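Local coordinates for protein probable aminotransferase (Pseudomonas aeruginosa, PDB 5YKR) that is a probable class-III aminotransferase, one of the pyridoxal-phosphate-dependent enzymes, and carries the cofactor linked to a lysine of its chain, at residues R126-P131 / A341-V346; R148-L153 / D253-I258; V223-F228 / A243-L248; H403-L408 / F427-L432. One frame throughout, in Å; residues are numbered along the deposited sequence.

Interaction 1. Residues R126-P131 / A341-V346; sequences RRFGLP and ATFAEV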
loop_
_atom_site.group_PDB
_atom_site.type_symbol
_atom_site.label_atom_id
_atom_site.label_comp_id
_atom_site.label_asym_id
_atom_site.label_seq_id
_atom_site.Cartn_x
_atom_site.Cartn_y
_atom_site.Cartn_z
ATOM N N ARG A 126 20.613 -10.429 -8.882
ATOM C CA ARG A 126 21.923 -9.965 -9.373
ATOM C C ARG A 126 22.348 -8.666 -8.689
ATOM O O ARG A 126 23.476 -8.518 -8.198
ATOM C CB ARG A 126 21.860 -9.693 -10.893
ATOM C CG ARG A 126 23.175 -9.184 -11.478
ATOM C CD ARG A 126 22.899 -8.363 -12.747
ATOM N NE ARG A 126 22.243 -7.072 -12.514
ATOM C CZ ARG A 126 22.832 -6.007 -12.027
ATOM N NH1 ARG A 126 24.109 -6.043 -11.607
ATOM N NH2 ARG A 126 22.145 -4.901 -11.894
ATOM N N ARG A 127 21.420 -7.720 -8.641
ATOM C CA ARG A 127 21.731 -6.379 -8.175
ATOM C C ARG A 127 21.973 -6.319 -6.695
ATOM O O ARG A 127 22.910 -5.663 -6.234
ATOM C CB ARG A 127 20.546 -5.428 -8.561
ATOM C CG ARG A 127 20.718 -4.000 -8.116
ATOM C CD ARG A 127 19.586 -3.160 -8.652
ATOM N NE ARG A 127 19.637 -2.907 -10.093
ATOM C CZ ARG A 127 20.076 -1.798 -10.670
ATOM N NH1 ARG A 127 20.530 -0.791 -9.973
ATOM N NH2 ARG A 127 19.999 -1.678 -11.981
ATOM N N PHE A 128 21.078 -6.963 -5.919
ATOM C CA PHE A 128 21.074 -6.770 -4.481
ATOM C C PHE A 128 21.619 -7.976 -3.699
ATOM O O PHE A 128 21.745 -7.933 -2.461
ATOM C CB PHE A 128 19.689 -6.383 -3.996
ATOM C CG PHE A 128 19.207 -5.062 -4.518
ATOM C CD1 PHE A 128 19.924 -3.876 -4.292
ATOM C CD2 PHE A 128 18.032 -4.986 -5.246
ATOM C CE1 PHE A 128 19.460 -2.679 -4.795
ATOM C CE2 PHE A 128 17.568 -3.801 -5.729
ATOM C CZ PHE A 128 18.289 -2.636 -5.525
ATOM N N GLY A 129 21.984 -9.049 -4.401
ATOM C CA GLY A 129 22.728 -10.116 -3.771
ATOM C C GLY A 129 22.020 -11.016 -2.788
ATOM O O GLY A 129 22.674 -11.629 -1.928
ATOM N N LEU A 130 20.711 -11.045 -2.860
ATOM C CA LEU A 130 19.882 -11.968 -2.148
ATOM C C LEU A 130 19.042 -12.731 -3.184
ATOM O O LEU A 130 18.567 -12.125 -4.164
ATOM C CB LEU A 130 18.991 -11.279 -1.128
ATOM C CG LEU A 130 19.653 -10.595 0.049
ATOM C CD1 LEU A 130 18.628 -9.920 0.945
ATOM C CD2 LEU A 130 20.442 -11.566 0.858
ATOM N N PRO A 131 18.771 -14.016 -2.929
ATOM C CA PRO A 131 18.167 -14.808 -3.974
ATOM C C PRO A 131 16.648 -14.727 -4.166
ATOM O O PRO A 131 16.206 -14.913 -5.294
ATOM C CB PRO A 131 18.530 -16.253 -3.597
ATOM C CG PRO A 131 18.802 -16.194 -2.130
ATOM C CD PRO A 131 19.392 -14.874 -1.888
ATOM N N ALA A 341 11.805 -1.380 -16.453
ATOM C CA ALA A 341 12.393 -0.214 -17.075
ATOM C C ALA A 341 13.331 0.522 -16.148
ATOM O O ALA A 341 14.391 1.009 -16.551
ATOM C CB ALA A 341 11.301 0.712 -17.567
ATOM N N THR A 342 12.949 0.649 -14.874
ATOM C CA THR A 342 13.788 1.338 -13.937
ATOM C C THR A 342 15.132 0.674 -13.747
ATOM O O THR A 342 16.196 1.347 -13.788
ATOM C CB THR A 342 13.030 1.473 -12.584
ATOM O OG1 THR A 342 11.852 2.256 -12.785
ATOM C CG2 THR A 342 13.918 2.116 -11.527
ATOM N N PHE A 343 15.128 -0.636 -13.488
ATOM C CA PHE A 343 16.370 -1.323 -13.264
ATOM C C PHE A 343 17.232 -1.452 -14.526
ATOM O O PHE A 343 18.464 -1.357 -14.461
ATOM C CB PHE A 343 16.140 -2.689 -12.647
ATOM C CG PHE A 343 15.506 -2.644 -11.268
ATOM C CD1 PHE A 343 16.058 -1.864 -10.261
ATOM C CD2 PHE A 343 14.410 -3.419 -10.959
ATOM C CE1 PHE A 343 15.499 -1.819 -8.980
ATOM C CE2 PHE A 343 13.858 -3.418 -9.676
ATOM C CZ PHE A 343 14.385 -2.593 -8.714
ATOM N N ALA A 344 16.587 -1.629 -15.668
ATOM C CA ALA A 344 17.371 -1.848 -16.930
ATOM C C ALA A 344 17.925 -0.543 -17.489
ATOM O O ALA A 344 19.027 -0.518 -18.029
ATOM C CB ALA A 344 16.507 -2.522 -17.959
ATOM N N GLU A 345 17.139 0.530 -17.391
ATOM C CA GLU A 345 17.425 1.757 -18.126
ATOM C C GLU A 345 17.756 2.969 -17.295
ATOM O O GLU A 345 18.381 3.899 -17.827
ATOM C CB GLU A 345 16.266 2.101 -19.071
ATOM C CG GLU A 345 15.832 0.970 -19.971
ATOM C CD GLU A 345 16.868 0.538 -20.983
ATOM O OE1 GLU A 345 17.743 1.362 -21.361
ATOM O OE2 GLU A 345 16.800 -0.624 -21.381
ATOM N N VAL A 346 17.392 2.981 -16.009
ATOM C CA VAL A 346 17.493 4.202 -15.212
ATOM C C VAL A 346 18.558 4.126 -14.113
ATOM O O VAL A 346 19.364 5.008 -13.976
ATOM C CB VAL A 346 16.111 4.570 -14.623
ATOM C CG1 VAL A 346 16.183 5.798 -13.746
ATOM C CG2 VAL A 346 15.111 4.795 -15.744
#
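Arg127 lays its side chain against Phe343, and this pair makes most of the contact between the end of helix 115-128 and helix 333-346. Its NE stands 3.7 Å from CD1 of the phenylalanine, which sits over one guanidinium face but off toward the rim. The planes of guanidinium and ring are 35° apart, so the two neither stack flat nor meet at right angles. Arg127 NH2 is 2.9 Å from the backbone O of Phe343. Phe128 joins more loosely: Phe343 CE1 comes to the edge of the Phe128 ring, 4.3 Å from Phe128 CE2.

What positions the arginine lies one shell out. CG leaves opposite the backbone N (chi1 179°), and the chain runs straight until it bends at chi3. Arg127 CG sits over the centre of the Phe128 ring, 3.7 Å above its plane. At the polar end, Glu123 pairs with NE as a salt bridge, while the carbonyls of Pro268 and Met347 accept from NH1. These partners probably fix the rotation and position of the guanidinium.

Around this, Phe343 also packs on Trp119 and Leu124 of helix 115-128, and Phe128 stacks on Phe282 and touches Leu284 of strand 281-284. Helix 94-104 borders helix 333-346.

Interaction 2. Residues R148-L153 / D253-I258; sequences RLCRML and DVALII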
loop_
_atom_site.group_PDB
_atom_site.type_symbol
_atom_site.label_atom_id
_atom_site.label_comp_id
_atom_site.label_asym_id
_atom_site.label_seq_id
_atom_site.Cartn_x
_atom_site.Cartn_y
_atom_site.Cartn_z
ATOM N N ARG A 148 6.161 -9.893 10.144
ATOM C CA ARG A 148 5.258 -11.021 10.366
ATOM C C ARG A 148 5.954 -12.352 10.094
ATOM O O ARG A 148 5.858 -13.278 10.903
ATOM C CB ARG A 148 4.014 -10.863 9.463
ATOM C CG ARG A 148 3.131 -12.104 9.398
ATOM C CD ARG A 148 1.902 -11.914 8.520
ATOM N NE ARG A 148 0.918 -11.055 9.159
ATOM C CZ ARG A 148 0.093 -11.406 10.135
ATOM N NH1 ARG A 148 0.004 -12.635 10.498
ATOM N NH2 ARG A 148 -0.673 -10.472 10.749
ATOM N N LEU A 149 6.650 -12.452 8.949
ATOM C CA LEU A 149 7.297 -13.679 8.617
ATOM C C LEU A 149 8.422 -13.998 9.621
ATOM O O LEU A 149 8.661 -15.165 9.932
ATOM C CB LEU A 149 7.852 -13.596 7.179
ATOM C CG LEU A 149 6.774 -13.612 6.095
ATOM C CD1 LEU A 149 7.338 -13.272 4.737
ATOM C CD2 LEU A 149 6.033 -14.953 6.016
ATOM N N CYS A 150 9.133 -12.971 10.110
ATOM C CA CYS A 150 10.166 -13.193 11.136
ATOM C C CYS A 150 9.569 -13.709 12.434
ATOM O O CYS A 150 10.154 -14.566 13.086
ATOM C CB CYS A 150 11.004 -11.940 11.364
ATOM S SG CYS A 150 12.098 -11.508 10.010
ATOM N N ARG A 151 8.418 -13.159 12.831
ATOM C CA ARG A 151 7.709 -13.703 14.007
ATOM C C ARG A 151 7.300 -15.173 13.784
ATOM O O ARG A 151 7.443 -16.021 14.690
ATOM C CB ARG A 151 6.507 -12.846 14.386
ATOM C CG ARG A 151 6.875 -11.490 14.931
ATOM C CD ARG A 151 5.643 -10.803 15.542
ATOM N NE ARG A 151 5.996 -9.562 16.198
ATOM C CZ ARG A 151 5.962 -8.357 15.691
ATOM N NH1 ARG A 151 5.519 -8.143 14.493
ATOM N NH2 ARG A 151 6.402 -7.320 16.461
ATOM N N MET A 152 6.813 -15.475 12.577
ATOM C CA MET A 152 6.409 -16.843 12.250
ATOM C C MET A 152 7.582 -17.813 12.286
ATOM O O MET A 152 7.458 -18.878 12.924
ATOM C CB MET A 152 5.755 -16.923 10.872
ATOM C CG MET A 152 4.370 -16.271 10.806
ATOM S SD MET A 152 3.808 -16.021 9.116
ATOM C CE MET A 152 3.852 -17.666 8.455
ATOM N N LEU A 153 8.712 -17.433 11.676
ATOM C CA LEU A 153 9.836 -18.369 11.575
ATOM C C LEU A 153 10.565 -18.531 12.877
ATOM O O LEU A 153 11.127 -19.608 13.153
ATOM C CB LEU A 153 10.737 -17.984 10.430
ATOM C CG LEU A 153 11.684 -16.795 10.603
ATOM C CD1 LEU A 153 12.999 -17.240 11.246
ATOM C CD2 LEU A 153 11.990 -16.128 9.283
ATOM N N ASP A 253 20.809 -15.406 16.531
ATOM C CA ASP A 253 19.882 -15.928 15.510
ATOM C C ASP A 253 18.671 -14.991 15.375
ATOM O O ASP A 253 17.499 -15.399 15.437
ATOM C CB ASP A 253 19.419 -17.324 15.862
ATOM C CG ASP A 253 18.597 -17.986 14.786
ATOM O OD1 ASP A 253 18.952 -17.830 13.627
ATOM O OD2 ASP A 253 17.589 -18.629 15.107
ATOM N N VAL A 254 19.020 -13.719 15.190
ATOM C CA VAL A 254 18.061 -12.647 14.998
ATOM C C VAL A 254 18.174 -12.140 13.541
ATOM O O VAL A 254 19.262 -11.870 13.083
ATOM C CB VAL A 254 18.298 -11.490 15.977
ATOM C CG1 VAL A 254 17.460 -10.278 15.610
ATOM C CG2 VAL A 254 18.003 -11.955 17.420
ATOM N N ALA A 255 17.041 -12.025 12.835
ATOM C CA ALA A 255 17.057 -11.507 11.463
ATOM C C ALA A 255 17.502 -10.067 11.414
ATOM O O ALA A 255 17.007 -9.252 12.195
ATOM C CB ALA A 255 15.689 -11.668 10.823
ATOM N N LEU A 256 18.346 -9.736 10.439
ATOM C CA LEU A 256 18.794 -8.372 10.214
ATOM C C LEU A 256 18.099 -7.867 8.936
ATOM O O LEU A 256 18.377 -8.376 7.821
ATOM C CB LEU A 256 20.319 -8.316 10.031
ATOM C CG LEU A 256 20.907 -6.952 9.728
ATOM C CD1 LEU A 256 20.544 -5.946 10.783
ATOM C CD2 LEU A 256 22.427 -7.087 9.522
ATOM N N ILE A 257 17.202 -6.896 9.115
ATOM C CA ILE A 257 16.443 -6.319 8.005
ATOM C C ILE A 257 17.002 -4.934 7.724
ATOM O O ILE A 257 16.955 -4.042 8.595
ATOM C CB ILE A 257 14.943 -6.169 8.343
ATOM C CG1 ILE A 257 14.346 -7.469 8.898
ATOM C CG2 ILE A 257 14.190 -5.643 7.106
ATOM C CD1 ILE A 257 13.030 -7.232 9.591
ATOM N N ILE A 258 17.493 -4.755 6.482
ATOM C CA ILE A 258 18.112 -3.495 6.064
ATOM C C ILE A 258 17.144 -2.809 5.094
ATOM O O ILE A 258 16.814 -3.334 4.029
ATOM C CB ILE A 258 19.484 -3.724 5.424
ATOM C CG1 ILE A 258 20.440 -4.407 6.432
ATOM C CG2 ILE A 258 20.044 -2.431 4.907
ATOM C CD1 ILE A 258 20.758 -3.620 7.635
#
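Cys150, on helix 139-154, sets its sulfur against Ala255 of strand 255-259, with Ile257 a looser neighbour: a helix packed on the central sheet of the large domain, the seven-stranded, mostly parallel sheet of the fold-type I pyridoxal-phosphate enzymes. Of the three residues, the cysteine gives up the most surface. Its SG lies opposite the carbonyl carbon and beside the backbone N (chi1 -70°), which carries the sulfur out from the helix to the strand.

Ala255 is the close partner. A methyl is all it brings, and the helix and strand backbones come near each other here, with the CA atoms of Cys150 and Ala255 7.1 Å apart. Two residues on, Ile257 presents its side chain on the same face of the strand, while Leu256 between them points to the other face, the usual alternation of a beta strand. Phe281 of the adjoining strand 281-284 touches all three residues and closes the group from the side.

Elsewhere on the helix, Arg148 reaches out of the subunit to form a salt bridge with Asp171 of the second subunit. Back in the buried core, SG of Cys150 is 3.7 Å from Ala255 CB and 4.4 Å from Ile257 CD1.

Interaction 3. Residues V223-F228 / A243-L248; sequences VLTEPF and AGLREL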
loop_
_atom_site.group_PDB
_atom_site.type_symbol
_atom_site.label_atom_id
_atom_site.label_comp_id
_atom_site.label_asym_id
_atom_site.label_seq_id
_atom_site.Cartn_x
_atom_site.Cartn_y
_atom_site.Cartn_z
ATOM N N VAL A 223 15.894 -7.326 13.887
ATOM C CA VAL A 223 16.319 -5.947 13.977
ATOM C C VAL A 223 15.944 -5.306 12.644
ATOM O O VAL A 223 16.362 -5.803 11.588
ATOM C CB VAL A 223 17.842 -5.794 14.215
ATOM C CG1 VAL A 223 18.256 -4.344 14.133
ATOM C CG2 VAL A 223 18.246 -6.397 15.552
ATOM N N LEU A 224 15.215 -4.210 12.685
ATOM C CA LEU A 224 14.812 -3.444 11.495
ATOM C C LEU A 224 15.556 -2.108 11.536
ATOM O O LEU A 224 15.441 -1.359 12.552
ATOM C CB LEU A 224 13.297 -3.174 11.470
ATOM C CG LEU A 224 12.734 -2.253 10.389
ATOM C CD1 LEU A 224 13.074 -2.753 8.978
ATOM C CD2 LEU A 224 11.261 -2.126 10.535
ATOM N N THR A 225 16.298 -1.779 10.477
ATOM C CA THR A 225 17.069 -0.529 10.476
ATOM C C THR A 225 17.401 -0.060 9.065
ATOM O O THR A 225 17.637 -0.886 8.168
ATOM C CB THR A 225 18.368 -0.666 11.281
ATOM O OG1 THR A 225 19.002 0.624 11.455
ATOM C CG2 THR A 225 19.349 -1.671 10.670
ATOM N N GLU A 226 17.492 1.253 8.882
ATOM C CA GLU A 226 18.260 1.789 7.758
ATOM C C GLU A 226 19.736 1.507 8.042
ATOM O O GLU A 226 20.165 1.471 9.201
ATOM C CB GLU A 226 18.059 3.278 7.600
ATOM C CG GLU A 226 16.649 3.701 7.216
ATOM C CD GLU A 226 16.646 5.188 6.941
ATOM O OE1 GLU A 226 16.518 5.991 7.934
ATOM O OE2 GLU A 226 16.819 5.589 5.767
ATOM N N PRO A 227 20.554 1.360 6.996
ATOM C CA PRO A 227 22.000 1.206 7.244
ATOM C C PRO A 227 22.721 2.499 7.611
ATOM O O PRO A 227 23.866 2.479 8.072
ATOM C CB PRO A 227 22.496 0.614 5.917
ATOM C CG PRO A 227 21.572 1.185 4.885
ATOM C CD PRO A 227 20.229 1.317 5.547
ATOM N N PHE A 228 22.026 3.610 7.377
ATOM C CA PHE A 228 22.516 4.971 7.618
ATOM C C PHE A 228 21.213 5.726 7.836
ATOM O O PHE A 228 20.337 5.658 6.965
ATOM C CB PHE A 228 23.308 5.366 6.359
ATOM C CG PHE A 228 24.033 6.675 6.419
ATOM C CD1 PHE A 228 23.382 7.882 6.526
ATOM C CD2 PHE A 228 25.409 6.675 6.221
ATOM C CE1 PHE A 228 24.101 9.066 6.541
ATOM C CE2 PHE A 228 26.144 7.834 6.247
ATOM C CZ PHE A 228 25.476 9.027 6.393
ATOM N N ALA A 243 29.692 -4.168 11.426
ATOM C CA ALA A 243 30.296 -5.440 11.731
ATOM C C ALA A 243 29.741 -6.000 13.037
ATOM O O ALA A 243 29.410 -7.169 13.111
ATOM C CB ALA A 243 31.802 -5.299 11.803
ATOM N N GLY A 244 29.571 -5.140 14.036
ATOM C CA GLY A 244 29.010 -5.551 15.329
ATOM C C GLY A 244 27.552 -5.932 15.251
ATOM O O GLY A 244 27.100 -6.896 15.838
ATOM N N LEU A 245 26.792 -5.132 14.502
ATOM C CA LEU A 245 25.392 -5.409 14.263
ATOM C C LEU A 245 25.221 -6.773 13.610
ATOM O O LEU A 245 24.345 -7.561 13.983
ATOM C CB LEU A 245 24.787 -4.275 13.420
ATOM C CG LEU A 245 23.346 -4.488 12.891
ATOM C CD1 LEU A 245 22.362 -4.656 14.040
ATOM C CD2 LEU A 245 22.979 -3.278 12.043
ATOM N N ARG A 246 26.026 -7.037 12.591
ATOM C CA ARG A 246 25.917 -8.312 11.890
ATOM C C ARG A 246 26.311 -9.468 12.804
ATOM O O ARG A 246 25.673 -10.502 12.782
ATOM C CB ARG A 246 26.741 -8.287 10.604
ATOM C CG ARG A 246 26.787 -9.580 9.842
ATOM C CD ARG A 246 25.463 -9.945 9.174
ATOM N NE ARG A 246 24.451 -10.421 10.128
ATOM C CZ ARG A 246 23.313 -11.012 9.785
ATOM N NH1 ARG A 246 22.987 -11.141 8.498
ATOM N NH2 ARG A 246 22.490 -11.470 10.714
ATOM N N GLU A 247 27.402 -9.290 13.561
ATOM C CA GLU A 247 27.864 -10.337 14.451
ATOM C C GLU A 247 26.839 -10.664 15.551
ATOM O O GLU A 247 26.555 -11.839 15.809
ATOM C CB GLU A 247 29.266 -10.025 14.986
ATOM C CG GLU A 247 29.920 -11.187 15.760
ATOM C CD GLU A 247 29.454 -11.332 17.216
ATOM O OE1 GLU A 247 29.072 -10.309 17.861
ATOM O OE2 GLU A 247 29.445 -12.459 17.742
ATOM N N LEU A 248 26.301 -9.625 16.212
ATOM C CA LEU A 248 25.337 -9.837 17.298
ATOM C C LEU A 248 24.067 -10.534 16.813
ATOM O O LEU A 248 23.553 -11.408 17.481
ATOM C CB LEU A 248 24.972 -8.488 17.938
ATOM C CG LEU A 248 26.017 -7.862 18.892
ATOM C CD1 LEU A 248 25.624 -6.483 19.298
ATOM C CD2 LEU A 248 26.141 -8.700 20.093
#
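Within the beta-alpha-beta unit made by strand 220-225, helix 241-251 and strand 255-259, Leu245 is the helix residue that bears on Val223 and Thr225 of the first strand. The two strands are parallel neighbours in the central sheet, and the helix crosses over one face of it between them.

Leu245 works with both of its methyl branches. CD1 meets CG1 of Val223 at 4.1 Å, the two side chains crossing at a slant, and CD2 meets CG2 of Thr225 at 4.2 Å. Val223 and Thr225 are alternate residues of the strand and so show the same face to the helix; the leucine fork straddles them. With CG directed away from its own backbone N (chi1 172°), Leu245 extends down to the sheet. Leu211 of helix 208-215 and Leu256 of strand 255-259 also touch it, so the leucine sits in a wider apolar layer, to which Phe162 of strand 158-162 adds by touching both strand residues.

Thr225 divides its two functions. Its OG1 donates to the backbone O of Glu226 at 2.7 Å, approaching 26° out of the carbonyl plane with a C=O...O angle of 130°. That bond occupies the buried hydroxyl and probably limits rotation of the side chain, while CG2 serves the helix. Between helix and strand the contact is therefore purely van der Waals, shaped by methyl fit and not by directed bonds.

Interaction 4. Residues H403-L408 / F427-L432; sequences HARNGL and FHNMAL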
loop_
_atom_site.group_PDB
_atom_site.type_symbol
_atom_site.label_atom_id
_atom_site.label_comp_id
_atom_site.label_asym_id
_atom_site.label_seq_id
_atom_site.Cartn_x
_atom_site.Cartn_y
_atom_site.Cartn_z
ATOM N N HIS A 403 17.313 16.690 18.490
ATOM C CA HIS A 403 17.413 18.047 19.094
ATOM C C HIS A 403 17.858 19.126 18.132
ATOM O O HIS A 403 17.676 20.347 18.402
ATOM C CB HIS A 403 18.409 18.040 20.234
ATOM C CG HIS A 403 17.978 17.194 21.372
ATOM N ND1 HIS A 403 16.998 17.611 22.253
ATOM C CD2 HIS A 403 18.399 15.985 21.817
ATOM C CE1 HIS A 403 16.806 16.670 23.167
ATOM N NE2 HIS A 403 17.665 15.690 22.945
ATOM N N ALA A 404 18.434 18.708 17.021
ATOM C CA ALA A 404 18.990 19.625 15.997
ATOM C C ALA A 404 18.060 19.928 14.813
ATOM O O ALA A 404 18.544 20.238 13.675
ATOM C CB ALA A 404 20.266 19.006 15.505
ATOM N N ARG A 405 16.760 19.801 15.097
ATOM C CA ARG A 405 15.672 20.069 14.185
ATOM C C ARG A 405 14.837 21.226 14.792
ATOM O O ARG A 405 14.761 21.378 16.002
ATOM C CB ARG A 405 14.842 18.762 13.922
ATOM C CG ARG A 405 15.641 17.612 13.224
ATOM C CD ARG A 405 16.037 17.884 11.749
ATOM N NE ARG A 405 14.851 18.168 10.964
ATOM C CZ ARG A 405 14.158 17.269 10.251
ATOM N NH1 ARG A 405 14.584 15.981 10.126
ATOM N NH2 ARG A 405 13.059 17.653 9.608
ATOM N N ASN A 406 14.237 22.060 13.941
ATOM C CA ASN A 406 13.436 23.196 14.359
ATOM C C ASN A 406 12.459 23.567 13.277
ATOM O O ASN A 406 12.873 23.907 12.155
ATOM C CB ASN A 406 14.308 24.403 14.709
ATOM C CG ASN A 406 13.486 25.582 15.210
ATOM O OD1 ASN A 406 13.022 26.462 14.434
ATOM N ND2 ASN A 406 13.210 25.557 16.531
ATOM N N GLY A 407 11.162 23.516 13.605
ATOM C CA GLY A 407 10.116 23.713 12.630
ATOM C C GLY A 407 10.135 25.068 11.936
ATOM O O GLY A 407 9.926 25.181 10.707
ATOM N N LEU A 408 10.371 26.107 12.723
ATOM C CA LEU A 408 10.321 27.461 12.220
ATOM C C LEU A 408 11.492 27.776 11.268
ATOM O O LEU A 408 11.278 28.316 10.177
ATOM C CB LEU A 408 10.285 28.471 13.363
ATOM C CG LEU A 408 10.378 29.941 12.938
ATOM C CD1 LEU A 408 9.243 30.351 12.024
ATOM C CD2 LEU A 408 10.413 30.882 14.124
ATOM N N PHE A 427 9.843 17.700 4.570
ATOM C CA PHE A 427 10.007 16.824 5.760
ATOM C C PHE A 427 11.422 16.653 6.208
ATOM O O PHE A 427 11.682 15.972 7.180
ATOM C CB PHE A 427 9.398 15.435 5.499
ATOM C CG PHE A 427 8.075 15.489 4.812
ATOM C CD1 PHE A 427 7.014 16.136 5.373
ATOM C CD2 PHE A 427 7.899 14.906 3.568
ATOM C CE1 PHE A 427 5.784 16.226 4.690
ATOM C CE2 PHE A 427 6.715 14.964 2.917
ATOM C CZ PHE A 427 5.654 15.657 3.442
ATOM N N HIS A 428 12.365 17.242 5.458
ATOM C CA HIS A 428 13.797 17.029 5.726
ATOM C C HIS A 428 14.511 18.351 5.434
ATOM O O HIS A 428 13.945 19.217 4.804
ATOM C CB HIS A 428 14.372 15.888 4.821
ATOM C CG HIS A 428 13.679 14.559 4.967
ATOM N ND1 HIS A 428 12.705 14.053 4.120
ATOM C CD2 HIS A 428 13.803 13.663 5.962
ATOM C CE1 HIS A 428 12.286 12.883 4.606
ATOM N NE2 HIS A 428 12.966 12.608 5.698
ATOM N N ASN A 429 15.796 18.445 5.741
ATOM C CA ASN A 429 16.653 19.530 5.256
ATOM C C ASN A 429 17.584 18.965 4.194
ATOM O O ASN A 429 18.824 19.152 4.231
ATOM C CB ASN A 429 17.443 20.146 6.417
ATOM C CG ASN A 429 16.530 20.778 7.431
ATOM O OD1 ASN A 429 15.838 21.766 7.099
ATOM N ND2 ASN A 429 16.484 20.207 8.676
ATOM N N MET A 430 16.985 18.223 3.247
ATOM C CA MET A 430 17.752 17.443 2.279
ATOM C C MET A 430 17.511 17.978 0.862
ATOM O O MET A 430 16.534 18.626 0.581
ATOM C CB MET A 430 17.418 15.912 2.327
ATOM C CG MET A 430 16.127 15.478 1.635
ATOM S SD MET A 430 16.429 14.963 -0.064
ATOM C CE MET A 430 14.785 14.453 -0.555
ATOM N N ALA A 431 18.461 17.653 -0.021
ATOM C CA ALA A 431 18.322 17.833 -1.466
ATOM C C ALA A 431 18.808 16.542 -2.107
ATOM O O ALA A 431 19.798 15.924 -1.667
ATOM C CB ALA A 431 19.199 18.986 -1.953
ATOM N N LEU A 432 18.070 16.128 -3.134
ATOM C CA LEU A 432 18.343 14.914 -3.853
ATOM C C LEU A 432 18.588 15.268 -5.327
ATOM O O LEU A 432 17.782 15.996 -5.932
ATOM C CB LEU A 432 17.079 14.008 -3.699
ATOM C CG LEU A 432 17.167 12.586 -4.246
ATOM C CD1 LEU A 432 18.309 11.727 -3.672
ATOM C CD2 LEU A 432 15.834 11.952 -3.990
HETATM O O HOH W 1 12.765 13.820 9.026
#
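Arg405 reaches from the turn before helix 407-418, where Asn406 stands at the N-cap, to Phe427 and Asn429 in the approach to strand 430-432, a strand of an antiparallel sheet. The closely packed half lies at Asn429. Arginine and amide slide past each other in opposite directions with their planes 72° apart, and NE of Arg405 comes 3.5 Å from ND2 of Asn429. Both atoms are donors, so they do not bond to each other. What reconciles them is Glu410: its OE2 forms a salt bridge with Arg405 NE and a weak hydrogen bond with Asn429 ND2, and also accepts from the backbone N of Asn406. The arginine gets there by folding twice, at chi2 and chi3, and its side chain also rests on Leu389 of strand 385-389.

The looser half is at the outer nitrogens, where a water fills in. Arg405 NH2 donates to the backbone O of Phe427 over a longish 3.3 Å; the hydrogen bond is fairly straight, at 157°, but the nitrogen stands well above the carbonyl plane, 55° out of it. The CB of Phe427 points away from the arginine's segment, and its side chain packs on Ile320 of the second subunit. The same carbonyl also accepts a hydrogen bond from the water, which in turn accepts one from Arg405 NH1 and lies in the guanidinium plane: its O is 3.0 Å from Arg405 NH1 and 3.0 Å from Phe427 O.

Interactions 2 and 3 are continuous: their centres are 13 Å apart, and strands 220-225 and 255-259 run side by side, with Ala255 O 2.8 Å from Val223 N and Ile257 N 2.8 Å from Val223 O, probably hydrogen bonds. Between them they pack helices on the two faces of the central sheet. Interaction 1 touches the same sheet through strand 281-284, although its centre is 24 Å from interaction 2. That strand runs toward Lys286, which carries the cofactor. Interaction 4 lies apart on a separate antiparallel sheet, its centre about 32 Å from that of interaction 2 and 25 Å from that of interaction 3, with nearest atoms of the latter pair about 8 Å apart; like interaction 2, it touches the second subunit.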